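Local coordinates for GTP-binding protein (Sulfolobus solfataricus P2, PDB 2QTF) that hydrolyses GTP, for which it is specific, and associates with the 50S ribosomal subunit, possibly acting in protein synthesis or ribosome biogenesis, at residues F12-I17 with Y187-K192; G191-F196 with S215-A220; R226-V231 with D346-L351. One frame throughout, in Å; residues are numbered along the deposited sequence.

Contact 1. Residues F12-I17 with Y187-K192. With SO4 (sulfate ion), chain F; ACT (acetate ion), chain H.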
loop_
_atom_site.group_PDB
_atom_site.type_symbol
_atom_site.label_atom_id
_atom_site.label_comp_id
_atom_site.label_asym_id
_atom_site.label_seq_id
_atom_site.Cartn_x
_atom_site.Cartn_y
_atom_site.Cartn_z
ATOM N N PHE A 12 4.701 -10.750 11.605
ATOM C CA PHE A 12 4.076 -9.805 10.652
ATOM C C PHE A 12 3.769 -8.453 11.182
ATOM O O PHE A 12 3.295 -7.588 10.422
ATOM C CB PHE A 12 2.835 -10.401 10.010
ATOM C CG PHE A 12 3.151 -11.624 9.204
ATOM C CD1 PHE A 12 4.320 -11.667 8.442
ATOM C CD2 PHE A 12 2.316 -12.721 9.200
ATOM C CE1 PHE A 12 4.641 -12.817 7.685
ATOM C CE2 PHE A 12 2.638 -13.871 8.480
ATOM C CZ PHE A 12 3.790 -13.919 7.718
ATOM N N GLU A 13 4.010 -8.247 12.473
ATOM C CA GLU A 13 3.517 -7.040 13.103
ATOM C C GLU A 13 3.933 -5.703 12.446
ATOM O O GLU A 13 3.135 -4.763 12.271
ATOM C CB GLU A 13 3.922 -7.010 14.585
ATOM C CG GLU A 13 3.472 -5.777 15.270
ATOM C CD GLU A 13 3.813 -5.767 16.793
ATOM O OE1 GLU A 13 3.543 -6.839 17.405
ATOM O OE2 GLU A 13 4.309 -4.692 17.311
ATOM N N GLU A 14 5.222 -5.580 12.166
ATOM C CA GLU A 14 5.755 -4.297 11.609
ATOM C C GLU A 14 5.145 -4.063 10.227
ATOM O O GLU A 14 4.745 -2.938 9.915
ATOM C CB GLU A 14 7.248 -4.446 11.396
ATOM C CG GLU A 14 8.051 -3.212 11.079
ATOM C CD GLU A 14 9.600 -3.538 11.291
ATOM O OE1 GLU A 14 10.138 -4.441 10.570
ATOM O OE2 GLU A 14 10.205 -2.988 12.250
ATOM N N GLU A 15 5.122 -5.099 9.403
ATOM C CA GLU A 15 4.507 -5.015 8.061
ATOM C C GLU A 15 2.996 -4.673 8.158
ATOM O O GLU A 15 2.502 -3.768 7.465
ATOM C CB GLU A 15 4.669 -6.340 7.303
ATOM C CG GLU A 15 4.351 -6.195 5.801
ATOM C CD GLU A 15 5.591 -5.793 4.974
ATOM O OE1 GLU A 15 6.715 -5.545 5.535
ATOM O OE2 GLU A 15 5.438 -5.705 3.750
ATOM N N ALA A 16 2.256 -5.421 9.004
ATOM C CA ALA A 16 0.825 -5.116 9.222
ATOM C C ALA A 16 0.509 -3.701 9.718
ATOM O O ALA A 16 -0.461 -3.062 9.336
ATOM C CB ALA A 16 0.193 -6.169 10.166
ATOM N N ILE A 17 1.290 -3.191 10.639
ATOM C CA ILE A 17 1.141 -1.803 11.033
ATOM C C ILE A 17 1.187 -0.803 9.859
ATOM O O ILE A 17 0.314 0.098 9.723
ATOM C CB ILE A 17 2.203 -1.393 12.100
ATOM C CG1 ILE A 17 1.858 -2.043 13.466
ATOM C CG2 ILE A 17 2.178 0.164 12.301
ATOM C CD1 ILE A 17 3.100 -2.048 14.402
ATOM N N TYR A 187 8.292 -0.509 -1.870
ATOM C CA TYR A 187 7.664 -1.459 -0.974
ATOM C C TYR A 187 7.036 -0.845 0.256
ATOM O O TYR A 187 7.475 0.179 0.756
ATOM C CB TYR A 187 8.723 -2.445 -0.469
ATOM C CG TYR A 187 8.753 -3.595 -1.440
ATOM C CD1 TYR A 187 9.655 -3.586 -2.533
ATOM C CD2 TYR A 187 7.816 -4.650 -1.299
ATOM C CE1 TYR A 187 9.681 -4.672 -3.485
ATOM C CE2 TYR A 187 7.770 -5.693 -2.286
ATOM C CZ TYR A 187 8.735 -5.714 -3.283
ATOM O OH TYR A 187 8.689 -6.738 -4.139
ATOM N N THR A 188 6.065 -1.559 0.811
ATOM C CA THR A 188 5.550 -1.272 2.096
ATOM C C THR A 188 6.687 -1.063 3.107
ATOM O O THR A 188 7.688 -1.784 3.132
ATOM C CB THR A 188 4.692 -2.517 2.556
ATOM O OG1 THR A 188 3.704 -2.689 1.567
ATOM C CG2 THR A 188 4.050 -2.296 3.879
ATOM N N ASN A 189 6.495 -0.064 3.945
ATOM C CA ASN A 189 7.410 0.232 5.022
ATOM C C ASN A 189 8.778 0.765 4.536
ATOM O O ASN A 189 9.790 0.704 5.238
ATOM C CB ASN A 189 7.590 -1.019 5.885
ATOM C CG ASN A 189 7.801 -0.693 7.263
ATOM O OD1 ASN A 189 7.403 0.380 7.732
ATOM N ND2 ASN A 189 8.478 -1.590 7.971
ATOM N N SER A 190 8.790 1.310 3.331
ATOM C CA SER A 190 10.085 1.921 2.852
ATOM C C SER A 190 10.099 3.439 3.250
ATOM O O SER A 190 11.117 4.137 3.139
ATOM C CB SER A 190 10.173 1.719 1.358
ATOM O OG SER A 190 9.048 2.390 0.736
ATOM N N GLY A 191 8.969 3.922 3.745
ATOM C CA GLY A 191 8.843 5.381 4.100
ATOM C C GLY A 191 8.129 6.220 3.052
ATOM O O GLY A 191 8.218 7.474 3.056
ATOM N N LYS A 192 7.325 5.588 2.213
ATOM C CA LYS A 192 6.592 6.386 1.216
ATOM C C LYS A 192 5.606 7.442 1.771
ATOM O O LYS A 192 5.534 8.517 1.220
ATOM C CB LYS A 192 5.732 5.476 0.281
ATOM C CG LYS A 192 6.558 4.557 -0.659
ATOM C CD LYS A 192 5.567 3.737 -1.595
ATOM C CE LYS A 192 4.446 3.041 -0.817
ATOM N NZ LYS A 192 4.842 1.934 0.109
HETATM S S SO4 F . 5.247 3.107 3.609
HETATM O O1 SO4 F . 4.345 4.226 3.425
HETATM O O2 SO4 F . 6.276 3.384 4.592
HETATM O O3 SO4 F . 6.166 2.863 2.506
HETATM O O4 SO4 F . 4.512 1.883 4.012
HETATM C C ACT H . 1.473 0.474 0.775
HETATM O O ACT H . 0.955 1.286 -0.117
HETATM O OXT ACT H . 2.677 0.012 0.653
HETATM C CH3 ACT H . 0.593 0.041 1.954
HETATM O O HOH W 1 3.569 -5.617 2.037
HETATM O O HOH W 2 8.348 -4.211 7.014
#
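Glu-15 and Glu-14, in the first turn of helix 13-22, meet Thr-188 and Asn-189 of the P-loop (Walker A motif), so the N-terminal region here touches the nucleotide site of the G domain. The backbones stay apart, with 6.7 Å between Glu-15 CA and Asn-189 CA, and no direct hydrogen bond links the two segments. Glu-15 reaches the loop because its chain bends at chi2 (89°), which carries the carboxylate obliquely across Thr-188; OE2 lies 3.5 Å from Thr-188 CB, with the CG2 methyl close by. That carboxylate is not left to the threonine: OE2 forms a salt bridge with Arg-238, whose NH1 also bonds the carbonyl oxygen of Thr-188. Glu-14 instead runs extended beyond CG and crosses Asn-189 at about a right angle. Its CG is 3.5 Å from Asn-189 ND2, and the carboxylate and amide planes are inclined by 45°; with a carbon nearest and no hydrogen bond formed, the contact is of van der Waals type. Water supplies the polar links. One molecule donates to Glu-15 OE1 and accepts from Asn-189 ND2 (2.8 Å); a second joins Glu-15 OE2 to Thr-188 OG1. The same loop also grips a sulfate, which probably marks a phosphate position of GTP. Asn-189 N donates to sulfate O4 at 2.8 Å, Gly-191 N to O2, and Lys-192 contributes both its backbone N and NZ to O3. Gly-191, with phi positive, occupies the N-cap of helix 192-200, where a side chain would collide with the preceding carbonyl. The type II turn from Tyr-187 to Ser-190 has a weak backbone bond, Ser-190 N to Tyr-187 O; Ser-190 OG reinforces it, donating to the same oxygen at 2.7 Å, in the carbonyl plane and at a C=O...donor angle of 153°.

Contact 2. Residues G191-F196 with S215-A220. With SO4 (sulfate ion), chain F; ACT (acetate ion), chain H.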
loop_
_atom_site.group_PDB
_atom_site.type_symbol
_atom_site.label_atom_id
_atom_site.label_comp_id
_atom_site.label_asym_id
_atom_site.label_seq_id
_atom_site.Cartn_x
_atom_site.Cartn_y
_atom_site.Cartn_z
ATOM N N GLY A 191 8.969 3.922 3.745
ATOM C CA GLY A 191 8.843 5.381 4.100
ATOM C C GLY A 191 8.129 6.220 3.052
ATOM O O GLY A 191 8.218 7.474 3.056
ATOM N N LYS A 192 7.325 5.588 2.213
ATOM C CA LYS A 192 6.592 6.386 1.216
ATOM C C LYS A 192 5.606 7.442 1.771
ATOM O O LYS A 192 5.534 8.517 1.220
ATOM C CB LYS A 192 5.732 5.476 0.281
ATOM C CG LYS A 192 6.558 4.557 -0.659
ATOM C CD LYS A 192 5.567 3.737 -1.595
ATOM C CE LYS A 192 4.446 3.041 -0.817
ATOM N NZ LYS A 192 4.842 1.934 0.109
ATOM N N THR A 193 4.795 7.097 2.800
ATOM C CA THR A 193 3.861 8.077 3.397
ATOM C C THR A 193 4.680 9.188 4.072
ATOM O O THR A 193 4.354 10.362 3.888
ATOM C CB THR A 193 2.984 7.344 4.432
ATOM O OG1 THR A 193 2.293 6.350 3.723
ATOM C CG2 THR A 193 2.001 8.274 5.152
ATOM N N SER A 194 5.795 8.827 4.730
ATOM C CA SER A 194 6.605 9.839 5.446
ATOM C C SER A 194 7.202 10.757 4.423
ATOM O O SER A 194 7.235 11.966 4.667
ATOM C CB SER A 194 7.721 9.293 6.342
ATOM O OG SER A 194 8.594 8.558 5.537
ATOM N N LEU A 195 7.640 10.250 3.286
ATOM C CA LEU A 195 8.194 11.129 2.212
ATOM C C LEU A 195 7.116 12.080 1.593
ATOM O O LEU A 195 7.299 13.302 1.443
ATOM C CB LEU A 195 8.736 10.255 1.116
ATOM C CG LEU A 195 9.353 11.048 -0.062
ATOM C CD1 LEU A 195 10.464 11.844 0.611
ATOM C CD2 LEU A 195 10.055 10.061 -0.990
ATOM N N PHE A 196 5.964 11.512 1.300
ATOM C CA PHE A 196 4.810 12.311 0.807
ATOM C C PHE A 196 4.430 13.421 1.798
ATOM O O PHE A 196 4.269 14.608 1.438
ATOM C CB PHE A 196 3.596 11.389 0.635
ATOM C CG PHE A 196 2.458 12.049 -0.096
ATOM C CD1 PHE A 196 2.393 11.953 -1.457
ATOM C CD2 PHE A 196 1.389 12.679 0.603
ATOM C CE1 PHE A 196 1.349 12.515 -2.193
ATOM C CE2 PHE A 196 0.317 13.264 -0.166
ATOM C CZ PHE A 196 0.377 13.163 -1.587
ATOM N N SER A 215 -8.843 10.534 -1.288
ATOM C CA SER A 215 -8.373 9.280 -1.889
ATOM C C SER A 215 -8.877 9.216 -3.320
ATOM O O SER A 215 -10.032 9.550 -3.530
ATOM C CB SER A 215 -8.811 8.079 -1.048
ATOM O OG SER A 215 -10.080 7.570 -1.503
ATOM N N PRO A 216 -7.993 8.856 -4.310
ATOM C CA PRO A 216 -6.527 8.649 -4.176
ATOM C C PRO A 216 -5.854 9.965 -3.751
ATOM O O PRO A 216 -6.464 11.085 -3.956
ATOM C CB PRO A 216 -6.094 8.313 -5.621
ATOM C CG PRO A 216 -7.170 9.009 -6.459
ATOM C CD PRO A 216 -8.397 8.557 -5.693
ATOM N N LYS A 217 -4.672 9.845 -3.132
ATOM C CA LYS A 217 -3.918 11.006 -2.671
ATOM C C LYS A 217 -3.101 11.656 -3.772
ATOM O O LYS A 217 -2.065 11.101 -4.295
ATOM C CB LYS A 217 -2.988 10.612 -1.454
ATOM C CG LYS A 217 -3.553 10.993 -0.074
ATOM C CD LYS A 217 -2.369 11.441 0.981
ATOM C CE LYS A 217 -1.461 10.286 1.501
ATOM N NZ LYS A 217 -0.374 10.783 2.652
ATOM N N ARG A 218 -3.575 12.840 -4.180
ATOM C CA ARG A 218 -2.861 13.606 -5.175
ATOM C C ARG A 218 -2.797 15.055 -4.669
ATOM O O ARG A 218 -3.843 15.670 -4.358
ATOM C CB ARG A 218 -3.543 13.554 -6.557
ATOM C CG ARG A 218 -3.826 12.107 -7.120
ATOM C CD ARG A 218 -4.828 12.204 -8.324
ATOM N NE ARG A 218 -4.171 12.867 -9.435
ATOM C CZ ARG A 218 -3.269 12.294 -10.212
ATOM N NH1 ARG A 218 -2.910 11.021 -10.030
ATOM N NH2 ARG A 218 -2.714 12.999 -11.188
ATOM N N TYR A 219 -1.612 15.648 -4.637
ATOM C CA TYR A 219 -1.548 16.912 -3.963
ATOM C C TYR A 219 -0.517 17.783 -4.659
ATOM O O TYR A 219 0.639 17.362 -4.806
ATOM C CB TYR A 219 -1.072 16.643 -2.498
ATOM C CG TYR A 219 -1.241 17.821 -1.600
ATOM C CD1 TYR A 219 -2.465 18.060 -0.951
ATOM C CD2 TYR A 219 -0.191 18.705 -1.373
ATOM C CE1 TYR A 219 -2.640 19.197 -0.093
ATOM C CE2 TYR A 219 -0.360 19.851 -0.487
ATOM C CZ TYR A 219 -1.573 20.044 0.144
ATOM O OH TYR A 219 -1.738 21.093 0.995
ATOM N N ALA A 220 -0.908 18.992 -5.077
ATOM C CA ALA A 220 0.022 19.848 -5.776
ATOM C C ALA A 220 0.856 20.695 -4.774
ATOM O O ALA A 220 0.312 21.263 -3.790
ATOM C CB ALA A 220 -0.661 20.815 -6.752
HETATM S S SO4 F . 5.247 3.107 3.609
HETATM O O1 SO4 F . 4.345 4.226 3.425
HETATM O O2 SO4 F . 6.276 3.384 4.592
HETATM O O3 SO4 F . 6.166 2.863 2.506
HETATM O O4 SO4 F . 4.512 1.883 4.012
HETATM C C ACT H . 1.473 0.474 0.775
HETATM O O ACT H . 0.955 1.286 -0.117
HETATM O OXT ACT H . 2.677 0.012 0.653
HETATM C CH3 ACT H . 0.593 0.041 1.954
#
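Phe-196 in the helix and Tyr-219 in the strand are the closest pair of residues by backbone, their CA atoms 9.2 Å apart, a gap that side chains must span. Phe-196 does most of this: with CG anti to the backbone N (chi1 -169°), its ring projects from helix 192-200 toward the strand. Lys-217, bent at chi2 and chi3, crosses that ring obliquely near CD2 and CE2, with CD 3.4 Å from Phe-196 CE2 and NZ 3.3 Å from Phe-196 CD2. At the far end of the ring, Phe-196 CZ meets Tyr-219 CB at 3.9 Å, while the tyrosine ring leads away from the helix segment. In the P-loop GTPase fold this helix follows the phosphate-binding loop and covers the sheet; Phe-196 accordingly also packs on Leu-230 of the neighbouring strand. An alanine in place of Phe-196 is likely to open a gap beside Leu-230 and Tyr-219 CB and leave the aliphatic part of Lys-217 without the ring it lies against. One turn earlier, Thr-193, predicted to bind magnesium, holds the sulfate by two donors, its N and its OG1 each 3.0 Å from sulfate O1, while its CG2 lies 4.3 Å from Lys-217 NZ.

Contact 3. Residues R226-V231 with D346-L351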
loop_
_atom_site.group_PDB
_atom_site.type_symbol
_atom_site.label_atom_id
_atom_site.label_comp_id
_atom_site.label_asym_id
_atom_site.label_seq_id
_atom_site.Cartn_x
_atom_site.Cartn_y
_atom_site.Cartn_z
ATOM N N ARG A 226 7.475 26.578 -9.839
ATOM C CA ARG A 226 6.782 25.500 -10.569
ATOM C C ARG A 226 5.832 24.806 -9.667
ATOM O O ARG A 226 6.107 24.635 -8.458
ATOM C CB ARG A 226 7.752 24.472 -11.109
ATOM C CG ARG A 226 8.497 25.020 -12.275
ATOM C CD ARG A 226 9.338 23.936 -12.889
ATOM N NE ARG A 226 10.363 24.566 -13.722
ATOM C CZ ARG A 226 10.215 24.797 -15.009
ATOM N NH1 ARG A 226 9.090 24.420 -15.610
ATOM N NH2 ARG A 226 11.189 25.381 -15.695
ATOM N N LYS A 227 4.713 24.379 -10.238
ATOM C CA LYS A 227 3.714 23.653 -9.479
ATOM C C LYS A 227 3.877 22.176 -9.903
ATOM O O LYS A 227 4.021 21.930 -11.105
ATOM C CB LYS A 227 2.350 24.292 -9.796
ATOM C CG LYS A 227 1.151 23.600 -9.236
ATOM C CD LYS A 227 -0.188 24.470 -9.365
ATOM C CE LYS A 227 -1.431 23.622 -8.866
ATOM N NZ LYS A 227 -2.773 24.249 -9.198
ATOM N N ILE A 228 3.960 21.222 -8.938
ATOM C CA ILE A 228 4.196 19.785 -9.198
ATOM C C ILE A 228 3.138 18.975 -8.494
ATOM O O ILE A 228 2.844 19.278 -7.330
ATOM C CB ILE A 228 5.602 19.323 -8.693
ATOM C CG1 ILE A 228 6.668 20.127 -9.455
ATOM C CG2 ILE A 228 5.840 17.821 -8.862
ATOM C CD1 ILE A 228 7.737 20.783 -8.600
ATOM N N MET A 229 2.549 18.021 -9.209
ATOM C CA MET A 229 1.505 17.112 -8.654
ATOM C C MET A 229 2.207 15.848 -8.057
ATOM O O MET A 229 2.827 15.061 -8.790
ATOM C CB MET A 229 0.491 16.697 -9.750
ATOM C CG MET A 229 -0.683 15.788 -9.171
ATOM S SD MET A 229 -1.545 16.601 -7.843
ATOM C CE MET A 229 -2.646 17.775 -8.586
ATOM N N LEU A 230 2.161 15.706 -6.747
ATOM C CA LEU A 230 2.689 14.494 -6.150
ATOM C C LEU A 230 1.576 13.488 -5.986
ATOM O O LEU A 230 0.469 13.866 -5.550
ATOM C CB LEU A 230 3.311 14.711 -4.805
ATOM C CG LEU A 230 4.488 15.670 -4.673
ATOM C CD1 LEU A 230 4.850 15.746 -3.111
ATOM C CD2 LEU A 230 5.689 15.164 -5.484
ATOM N N VAL A 231 1.879 12.215 -6.328
ATOM C CA VAL A 231 0.830 11.216 -6.424
ATOM C C VAL A 231 1.229 10.004 -5.497
ATOM O O VAL A 231 2.312 9.458 -5.610
ATOM C CB VAL A 231 0.611 10.788 -7.879
ATOM C CG1 VAL A 231 -0.318 9.536 -7.987
ATOM C CG2 VAL A 231 0.096 11.960 -8.850
ATOM N N ASP A 346 15.394 20.145 -4.353
ATOM C CA ASP A 346 16.039 20.613 -5.523
ATOM C C ASP A 346 16.011 19.578 -6.695
ATOM O O ASP A 346 15.909 19.935 -7.876
ATOM C CB ASP A 346 17.481 20.896 -5.234
ATOM C CG ASP A 346 17.667 22.169 -4.312
ATOM O OD1 ASP A 346 16.701 22.947 -4.297
ATOM O OD2 ASP A 346 18.709 22.258 -3.640
ATOM N N LYS A 347 16.185 18.316 -6.361
ATOM C CA LYS A 347 16.112 17.304 -7.453
ATOM C C LYS A 347 14.698 17.171 -8.055
ATOM O O LYS A 347 14.574 17.051 -9.256
ATOM C CB LYS A 347 16.570 15.936 -6.967
ATOM C CG LYS A 347 18.033 15.954 -6.571
ATOM C CD LYS A 347 18.881 15.998 -7.879
ATOM C CE LYS A 347 20.398 16.191 -7.509
ATOM N NZ LYS A 347 20.987 15.980 -8.820
ATOM N N ILE A 348 13.670 17.279 -7.254
ATOM C CA ILE A 348 12.300 17.322 -7.793
ATOM C C ILE A 348 12.027 18.518 -8.679
ATOM O O ILE A 348 11.485 18.405 -9.786
ATOM C CB ILE A 348 11.304 17.281 -6.649
ATOM C CG1 ILE A 348 11.327 15.818 -6.065
ATOM C CG2 ILE A 348 9.901 17.585 -7.176
ATOM C CD1 ILE A 348 10.639 15.776 -4.739
ATOM N N TYR A 349 12.488 19.689 -8.230
ATOM C CA TYR A 349 12.482 20.856 -9.130
ATOM C C TYR A 349 13.246 20.587 -10.444
ATOM O O TYR A 349 12.802 20.922 -11.555
ATOM C CB TYR A 349 13.092 22.143 -8.421
ATOM C CG TYR A 349 12.957 23.357 -9.329
ATOM C CD1 TYR A 349 11.692 23.992 -9.481
ATOM C CD2 TYR A 349 14.042 23.857 -10.000
ATOM C CE1 TYR A 349 11.544 25.116 -10.317
ATOM C CE2 TYR A 349 13.931 24.994 -10.845
ATOM C CZ TYR A 349 12.685 25.604 -10.989
ATOM O OH TYR A 349 12.568 26.684 -11.816
ATOM N N GLN A 350 14.417 20.021 -10.369
ATOM C CA GLN A 350 15.181 19.859 -11.594
ATOM C C GLN A 350 14.488 18.840 -12.503
ATOM O O GLN A 350 14.516 18.938 -13.714
ATOM C CB GLN A 350 16.564 19.299 -11.304
ATOM C CG GLN A 350 17.632 20.215 -10.610
ATOM C CD GLN A 350 18.802 19.375 -9.958
ATOM O OE1 GLN A 350 19.231 18.330 -10.520
ATOM N NE2 GLN A 350 19.276 19.816 -8.766
ATOM N N LEU A 351 13.871 17.820 -11.902
ATOM C CA LEU A 351 13.121 16.812 -12.714
ATOM C C LEU A 351 11.949 17.516 -13.378
ATOM O O LEU A 351 11.673 17.313 -14.556
ATOM C CB LEU A 351 12.633 15.694 -11.761
ATOM C CG LEU A 351 11.728 14.555 -12.294
ATOM C CD1 LEU A 351 12.327 13.937 -13.563
ATOM C CD2 LEU A 351 11.724 13.526 -11.048
#
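Tyr-349 OH is hydrogen-bonded to Asn-225 OD1, just ahead of the strand, and this bond anchors the hydroxyl. The same oxygen lies near the plane of the Arg-226 guanidinium, at its edge and 3.6 Å from Arg-226 NE, but no hydrogen bond is formed there; the arginine contributes mainly its aliphatic chain. Arg-226 is extended from CG to NE and crosses Tyr-349 at about a right angle. Its CG and CD each come within 3.6 Å of Tyr-349 CE1, whereas the guanidinium and ring planes are inclined by 52°, which excludes a parallel stack. Tyr-349 places its ring here by holding CG anti to the backbone N (chi1 -175°), which swings the ring toward the beginning of strand 226-232. Two residues further along the strand, contact becomes wholly apolar: Ile-228 CD1 touches Ile-348 CG2 at 4.1 Å, the two isoleucines meeting through a single pair of methyl groups. Both are buried, and both also touch Ile-223 and Ile-182 of the adjoining strands, while Ile-348 reaches Leu-199 of helix 192-200 as well. Leu-230 in turn packs on Leu-199. Helix 341-355 therefore lies on the same side of the mixed sheet as the helix following the P-loop, the layering of a C-terminal helix against the sheet that characterises the Ras-like G domain.

In the fold
Contacts 1 and 2 share Gly-191 and Lys-192 and both touch the sulfate and the acetate, although their centres lie about 15 Å apart: the P-loop is approached by helix 13-22 in the first, and its helix reaches the sheet edge in the second. The Thr-193 side chain is about 4 Å from a bound cadmium ion. Contacts 2 and 3, with centres about 13 Å apart, are joined by antiparallel strands through a probable hydrogen bond, Tyr-219 N to Leu-230 O at 2.9 Å. Contacts 1 and 3 do not touch (centres about 26 Å, nearest atoms about 8 Å apart), and the Ile-348 side chain is about 11 Å from that of Ala-335 in the inferred GTP site.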